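Local coordinates for conserved Archaeal protein (PDB 4OPC) that reduces the double bonds of geranylgeranyl chains in archaeal membrane-lipid precursors, using one FAD per monomer, at residues A[335-338]-A[339-343]. Sequence-based numbering, arbitrary orientation.
With PGT ((1S)-2-{[{[(2R)-2,3-dihydroxypropyl]oxy}(hydroxy)phosphoryl]oxy}-1-[(palmitoyloxy)methyl]ethyl stearate), chain C.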
loop_
_atom_site.group_PDB
_atom_site.type_symbol
_atom_site.label_atom_id
_atom_site.label_comp_id
_atom_site.label_asym_id
_atom_site.label_seq_id
_atom_site.Cartn_x
_atom_site.Cartn_y
_atom_site.Cartn_z
ATOM N N ILE A 335 10.460 -12.811 -6.232
ATOM C CA ILE A 335 9.999 -14.103 -5.730
ATOM C C ILE A 335 9.483 -13.981 -4.293
ATOM O O ILE A 335 8.377 -14.441 -3.971
ATOM C CB ILE A 335 11.114 -15.148 -5.778
ATOM C CG1 ILE A 335 11.705 -15.261 -7.192
ATOM C CG2 ILE A 335 10.597 -16.491 -5.266
ATOM C CD1 ILE A 335 10.681 -15.508 -8.267
ATOM N N CYS A 336 10.278 -13.343 -3.440
ATOM C CA CYS A 336 9.917 -13.131 -2.038
ATOM C C CYS A 336 8.640 -12.312 -1.926
ATOM O O CYS A 336 7.692 -12.720 -1.240
ATOM C CB CYS A 336 11.067 -12.420 -1.302
ATOM S SG CYS A 336 10.733 -11.796 0.408
ATOM N N TYR A 337 8.585 -11.171 -2.613
ATOM C CA TYR A 337 7.422 -10.301 -2.456
ATOM C C TYR A 337 6.134 -10.911 -2.993
ATOM O O TYR A 337 5.088 -10.801 -2.347
ATOM C CB TYR A 337 7.646 -8.901 -3.051
ATOM C CG TYR A 337 6.487 -8.025 -2.697
ATOM C CD1 TYR A 337 6.377 -7.471 -1.425
ATOM C CD2 TYR A 337 5.442 -7.823 -3.586
ATOM C CE1 TYR A 337 5.276 -6.707 -1.073
ATOM C CE2 TYR A 337 4.341 -7.064 -3.233
ATOM C CZ TYR A 337 4.264 -6.514 -1.971
ATOM O OH TYR A 337 3.174 -5.775 -1.586
ATOM N N VAL A 338 6.197 -11.542 -4.162
ATOM C CA VAL A 338 5.011 -12.211 -4.701
ATOM C C VAL A 338 4.523 -13.317 -3.759
ATOM O O VAL A 338 3.320 -13.425 -3.508
ATOM C CB VAL A 338 5.260 -12.741 -6.131
ATOM C CG1 VAL A 338 4.116 -13.630 -6.578
ATOM C CG2 VAL A 338 5.446 -11.566 -7.100
ATOM N N ASN A 339 5.436 -14.092 -3.188
ATOM C CA ASN A 339 5.030 -15.120 -2.231
ATOM C C ASN A 339 4.410 -14.535 -0.961
ATOM O O ASN A 339 3.422 -15.058 -0.443
ATOM C CB ASN A 339 6.208 -16.017 -1.854
ATOM C CG ASN A 339 6.619 -16.952 -2.976
ATOM O OD1 ASN A 339 5.853 -17.203 -3.904
ATOM N ND2 ASN A 339 7.834 -17.482 -2.888
ATOM N N GLU A 340 4.978 -13.444 -0.454
ATOM C CA GLU A 340 4.536 -12.906 0.830
ATOM C C GLU A 340 3.281 -12.042 0.747
ATOM O O GLU A 340 2.561 -11.927 1.740
ATOM C CB GLU A 340 5.658 -12.084 1.488
ATOM C CG GLU A 340 6.919 -12.870 1.857
ATOM C CD GLU A 340 6.706 -13.869 2.987
ATOM O OE1 GLU A 340 5.659 -13.808 3.664
ATOM O OE2 GLU A 340 7.598 -14.715 3.202
ATOM N N TYR A 341 3.033 -11.413 -0.402
ATOM C CA TYR A 341 1.918 -10.472 -0.521
ATOM C C TYR A 341 1.441 -10.230 -1.953
ATOM O O TYR A 341 0.241 -10.029 -2.175
ATOM C CB TYR A 341 2.289 -9.128 0.116
ATOM C CG TYR A 341 1.116 -8.348 0.659
ATOM C CD1 TYR A 341 0.656 -8.567 1.950
ATOM C CD2 TYR A 341 0.469 -7.387 -0.115
ATOM C CE1 TYR A 341 -0.412 -7.848 2.467
ATOM C CE2 TYR A 341 -0.598 -6.664 0.387
ATOM C CZ TYR A 341 -1.042 -6.902 1.679
ATOM O OH TYR A 341 -2.101 -6.192 2.203
ATOM N N GLY A 342 2.352 -10.232 -2.923
ATOM C CA GLY A 342 2.021 -9.793 -4.269
ATOM C C GLY A 342 1.008 -10.638 -5.027
ATOM O O GLY A 342 0.190 -10.092 -5.767
ATOM N N ALA A 343 1.037 -11.954 -4.845
ATOM C CA ALA A 343 0.082 -12.827 -5.526
ATOM C C ALA A 343 -1.319 -12.541 -5.009
ATOM O O ALA A 343 -2.281 -12.441 -5.782
ATOM C CB ALA A 343 0.448 -14.288 -5.312
HETATM C C48 PGT C . -12.342 -0.160 -3.029
HETATM C C47 PGT C . -10.901 -0.097 -3.494
HETATM C C46 PGT C . -10.266 1.181 -2.985
HETATM C C45 PGT C . -10.402 1.245 -1.477
HETATM C C44 PGT C . -9.300 2.093 -0.878
HETATM C C43 PGT C . -9.858 3.434 -0.439
HETATM C C42 PGT C . -8.706 4.314 -0.005
HETATM C C41 PGT C . -8.119 3.717 1.249
HETATM C C40 PGT C . -7.470 4.791 2.087
HETATM C C39 PGT C . -7.555 4.342 3.529
HETATM C C38 PGT C . -6.894 2.996 3.677
HETATM C C37 PGT C . -7.141 2.486 5.077
HETATM C C36 PGT C . -6.384 1.192 5.245
HETATM C C35 PGT C . -6.844 0.461 6.485
HETATM C C34 PGT C . -6.017 -0.801 6.642
HETATM C C33 PGT C . -6.626 -1.742 7.659
HETATM C C32 PGT C . -5.548 -2.447 8.461
HETATM C C31 PGT C . -4.945 -3.627 7.716
HETATM O O31 PGT C . -3.736 -3.663 7.585
HETATM O O2 PGT C . -5.743 -4.663 7.170
HETATM C C2 PGT C . -5.821 -5.871 7.905
HETATM C C1 PGT C . -4.632 -6.784 7.688
HETATM O O3P PGT C . -3.492 -6.220 7.069
HETATM P P PGT C . -3.039 -6.800 5.664
HETATM O O1P PGT C . -4.327 -7.009 4.898
HETATM O O2P PGT C . -2.128 -5.835 4.921
HETATM O O4P PGT C . -2.280 -8.195 5.785
HETATM C C4 PGT C . -2.304 -8.981 6.959
HETATM C C5 PGT C . -1.609 -10.306 6.741
HETATM O O5 PGT C . -0.548 -10.436 7.659
HETATM C C6 PGT C . -1.081 -10.374 5.328
HETATM O O6 PGT C . 0.324 -10.266 5.306
HETATM C C3 PGT C . -7.010 -6.712 7.477
HETATM O O3 PGT C . -8.252 -6.117 7.764
HETATM C C11 PGT C . -9.233 -6.427 6.802
HETATM O O11 PGT C . -9.348 -7.569 6.402
HETATM C C12 PGT C . -10.136 -5.339 6.260
HETATM C C13 PGT C . -11.376 -5.937 5.631
HETATM C C14 PGT C . -12.238 -4.820 5.080
HETATM C C15 PGT C . -11.997 -4.656 3.595
HETATM C C16 PGT C . -12.958 -3.637 3.019
HETATM C C17 PGT C . -13.632 -4.235 1.802
HETATM C C18 PGT C . -14.815 -3.390 1.381
HETATM C C19 PGT C . -15.651 -4.151 0.371
HETATM C C20 PGT C . -16.387 -5.298 1.034
HETATM C C21 PGT C . -17.878 -5.139 0.818
HETATM C C22 PGT C . -18.549 -6.493 0.726
HETATM C C23 PGT C . -19.830 -6.348 -0.068
HETATM C C24 PGT C . -20.385 -7.710 -0.421
HETATM C C25 PGT C . -20.619 -7.795 -1.914
HETATM C C26 PGT C . -19.912 -9.012 -2.472
#
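Tyr337 and Tyr341, one turn apart on helix 332-357, lie side by side and point the same way. Followed outward from CB, the Tyr337 side chain starts with CG anti to the backbone N (chi1 -173°), which sends the ring along the helix past Gly342 and Tyr341. The ring packs close against the Gly342 backbone, where CE2 comes within 3.7 Å of Gly342 CA, while CE1 and CZ approach Tyr341 CB, CZ at 3.9 Å. At the tip, the Tyr337 hydroxyl OH sits 3.5 Å from Tyr341 CD2 and is hydrogen-bonded to Gln345. Replacing Tyr337 by an alanine is likely to leave a gap beside Tyr341 CB and Gly342 CA, deprive Gln345 of its hydroxyl partner and give the Tyr341 ring more freedom to shift.

The backbone beneath is a pi-type turn, as its bonding pattern attests. Asn339 N and Glu340 N still make i to i+4 bonds, to Ile335 O and Cys336 O. Tyr337 O then takes two donors from opposite faces of its carbonyl plane. One is Tyr341 N, 2.9 Å from Tyr337 O, with a bent N-H...O angle. The other is Gly342 N, an i to i+5 bond straightened to 170°. Ala343 N continues the wider step to Val338 O. Tyr341 itself carries the unusual backbone, with phi at -159°.

Beyond this turn, Tyr341 OH donates to phosphate oxygen O2P of the bound phospholipid at 2.7 Å and also bonds Asn295; His56 and His298 hold the same lipid. The Cys336-Cys311 disulfide ties the helix to helix 302-322. A pi-bulge thus interrupts a long alpha-helix where Tyr341 enters the lipid-headgroup site of this geranylgeranyl reductase.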